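Local coordinates for pseudouridine synthase (Pyrococcus abyssi, PDB 2AUS), which probably isomerises uridine to pseudouridine in RNA, as the Cbf5 member of the TruB family of pseudouridine synthases, at residues I253-D257 against S258-A262. Residues are numbered along the deposited sequence; the frame is centred on the assembly and turned at random.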
ATOM      1  N   ILE A 253      15.312 -24.166 -33.581  1.00 34.49           N
ATOM      2  CA  ILE A 253      15.610 -25.412 -34.280  1.00 34.10           C
ATOM      3  C   ILE A 253      14.319 -26.222 -34.213  1.00 33.61           C
ATOM      4  O   ILE A 253      13.824 -26.527 -33.130  1.00 35.50           O
ATOM      5  CB  ILE A 253      16.745 -26.207 -33.593  1.00 35.63           C
ATOM      6  CG1 ILE A 253      18.031 -25.375 -33.601  1.00 33.16           C
ATOM      7  CG2 ILE A 253      16.974 -27.551 -34.331  1.00 31.04           C
ATOM      8  CD1 ILE A 253      19.182 -26.009 -32.837  1.00 36.35           C
ATOM      9  N   TRP A 254      13.764 -26.540 -35.375  1.00 33.89           N
ATOM     10  CA  TRP A 254      12.525 -27.294 -35.470  1.00 32.29           C
ATOM     11  C   TRP A 254      12.834 -28.780 -35.652  1.00 30.14           C
ATOM     12  O   TRP A 254      13.606 -29.166 -36.527  1.00 30.59           O
ATOM     13  CB  TRP A 254      11.698 -26.754 -36.639  1.00 31.67           C
ATOM     14  CG  TRP A 254      11.099 -25.400 -36.368  1.00 33.07           C
ATOM     15  CD1 TRP A 254       9.853 -25.145 -35.865  1.00 32.65           C
ATOM     16  CD2 TRP A 254      11.694 -24.116 -36.639  1.00 32.51           C
ATOM     17  NE1 TRP A 254       9.634 -23.791 -35.815  1.00 32.86           N
ATOM     18  CE2 TRP A 254      10.748 -23.135 -36.277  1.00 32.53           C
ATOM     19  CE3 TRP A 254      12.942 -23.705 -37.145  1.00 33.12           C
ATOM     20  CZ2 TRP A 254      10.993 -21.752 -36.421  1.00 33.87           C
ATOM     21  CZ3 TRP A 254      13.195 -22.331 -37.291  1.00 32.91           C
ATOM     22  CH2 TRP A 254      12.220 -21.370 -36.922  1.00 32.53           C
ATOM     23  N   ILE A 255      12.223 -29.622 -34.832  1.00 31.14           N
ATOM     24  CA  ILE A 255      12.520 -31.042 -34.909  1.00 31.10           C
ATOM     25  C   ILE A 255      11.367 -31.965 -35.239  1.00 33.53           C
ATOM     26  O   ILE A 255      10.195 -31.605 -35.100  1.00 34.22           O
ATOM     27  CB  ILE A 255      13.172 -31.511 -33.598  1.00 32.94           C
ATOM     28  CG1 ILE A 255      12.172 -31.387 -32.442  1.00 31.32           C
ATOM     29  CG2 ILE A 255      14.408 -30.653 -33.321  1.00 31.31           C
ATOM     30  CD1 ILE A 255      12.668 -31.946 -31.132  1.00 29.62           C
ATOM     31  N   LYS A 256      11.720 -33.165 -35.695  1.00 35.05           N
ATOM     32  CA  LYS A 256      10.744 -34.185 -36.061  1.00 38.03           C
ATOM     33  C   LYS A 256       9.978 -34.626 -34.830  1.00 36.81           C
ATOM     34  O   LYS A 256      10.475 -34.499 -33.712  1.00 36.22           O
ATOM     35  CB  LYS A 256      11.454 -35.404 -36.661  1.00 39.17           C
ATOM     36  CG  LYS A 256      12.387 -35.087 -37.797  1.00 42.53           C
ATOM     37  CD  LYS A 256      13.081 -36.339 -38.325  1.00 43.41           C
ATOM     38  CE  LYS A 256      14.098 -35.970 -39.399  1.00 46.57           C
ATOM     39  NZ  LYS A 256      14.722 -37.168 -40.036  1.00 50.53           N
ATOM     40  N   ASP A 257       8.771 -35.148 -35.037  1.00 38.23           N
ATOM     41  CA  ASP A 257       7.945 -35.633 -33.928  1.00 40.05           C
ATOM     42  C   ASP A 257       8.692 -36.664 -33.067  1.00 40.51           C
ATOM     43  O   ASP A 257       8.620 -36.622 -31.839  1.00 39.60           O
ATOM     44  CB  ASP A 257       6.657 -36.271 -34.457  1.00 40.93           C
ATOM     45  CG  ASP A 257       5.682 -35.252 -35.041  1.00 43.72           C
ATOM     46  OD1 ASP A 257       4.577 -35.667 -35.469  1.00 45.75           O
ATOM     47  OD2 ASP A 257       6.003 -34.044 -35.073  1.00 42.16           O
ATOM     48  N   SER A 258       9.406 -37.585 -33.709  1.00 40.66           N
ATOM     49  CA  SER A 258      10.145 -38.617 -32.973  1.00 43.26           C
ATOM     50  C   SER A 258      11.239 -38.028 -32.099  1.00 42.79           C
ATOM     51  O   SER A 258      11.507 -38.534 -31.007  1.00 44.44           O
ATOM     52  CB  SER A 258      10.762 -39.633 -33.936  1.00 44.30           C
ATOM     53  OG  SER A 258      11.690 -39.010 -34.807  1.00 46.53           O
ATOM     54  N   ALA A 259      11.877 -36.964 -32.577  1.00 40.60           N
ATOM     55  CA  ALA A 259      12.936 -36.320 -31.811  1.00 38.55           C
ATOM     56  C   ALA A 259      12.313 -35.576 -30.635  1.00 37.78           C
ATOM     57  O   ALA A 259      12.941 -35.403 -29.597  1.00 38.12           O
ATOM     58  CB  ALA A 259      13.719 -35.364 -32.691  1.00 38.27           C
ATOM     59  N   VAL A 260      11.067 -35.144 -30.790  1.00 38.36           N
ATOM     60  CA  VAL A 260      10.396 -34.445 -29.703  1.00 37.05           C
ATOM     61  C   VAL A 260      10.254 -35.393 -28.512  1.00 37.43           C
ATOM     62  O   VAL A 260      10.500 -35.011 -27.369  1.00 37.70           O
ATOM     63  CB  VAL A 260       8.991 -33.959 -30.103  1.00 36.19           C
ATOM     64  CG1 VAL A 260       8.317 -33.319 -28.897  1.00 36.45           C
ATOM     65  CG2 VAL A 260       9.081 -32.953 -31.245  1.00 34.70           C
ATOM     66  N   ALA A 261       9.856 -36.629 -28.787  1.00 37.17           N
ATOM     67  CA  ALA A 261       9.674 -37.623 -27.738  1.00 38.01           C
ATOM     68  C   ALA A 261      10.988 -37.867 -27.001  1.00 39.69           C
ATOM     69  O   ALA A 261      11.029 -37.890 -25.766  1.00 39.15           O
ATOM     70  CB  ALA A 261       9.156 -38.936 -28.337  1.00 39.01           C
ATOM     71  N   ALA A 262      12.062 -38.042 -27.763  1.00 39.97           N
ATOM     72  CA  ALA A 262      13.373 -38.288 -27.179  1.00 40.82           C
ATOM     73  C   ALA A 262      13.821 -37.118 -26.305  1.00 40.48           C
ATOM     74  O   ALA A 262      14.311 -37.320 -25.189  1.00 41.15           O
ATOM     75  CB  ALA A 262      14.395 -38.545 -28.289  1.00 39.70           C
TER
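Ile255, the last residue of strand 252-255, lays its side chain against the first turn of helix 257-264. Its CG1 branch makes the closest contacts: CG1 meets Val260 CG2 at 3.7 Å, the two side chains crossing at a slant, while the terminal CD1 brushes Ala259 CB at 3.9 Å. With chi1 at 65°, CG1 sits between the backbone N and the carbonyl carbon of Ile255, which carries CD1 to the backbone at Val260 N, 3.6 Å away. Leu269 and Ile289 pack on the same isoleucine and Thr291 on Val260, tying this local contact to the sheet of the PUA domain; Tyr330, from a loop, also touches Val260.

The backbone bonds start the helix. Lys256, at the N-cap position, offers its carbonyl O to Val260 N at 3.1 Å, and more weakly to Ala259 N. One residue on, Asp257 O takes Ala261 N at 3.3 Å in a straighter bond, 153° at the hydrogen, and a weak one from Val260 N.

The carboxylate of Asp257 is engaged outside the two segments: OD1 accepts a hydrogen bond from Asn28 N and OD2 is hydrogen-bonded to Thr27 OG1. Held at the first turn of the helix, this carboxylate probably interacts favourably with the helix dipole, while apolar packing and main-chain bonds together probably help set the direction in which the strand passes into the helix.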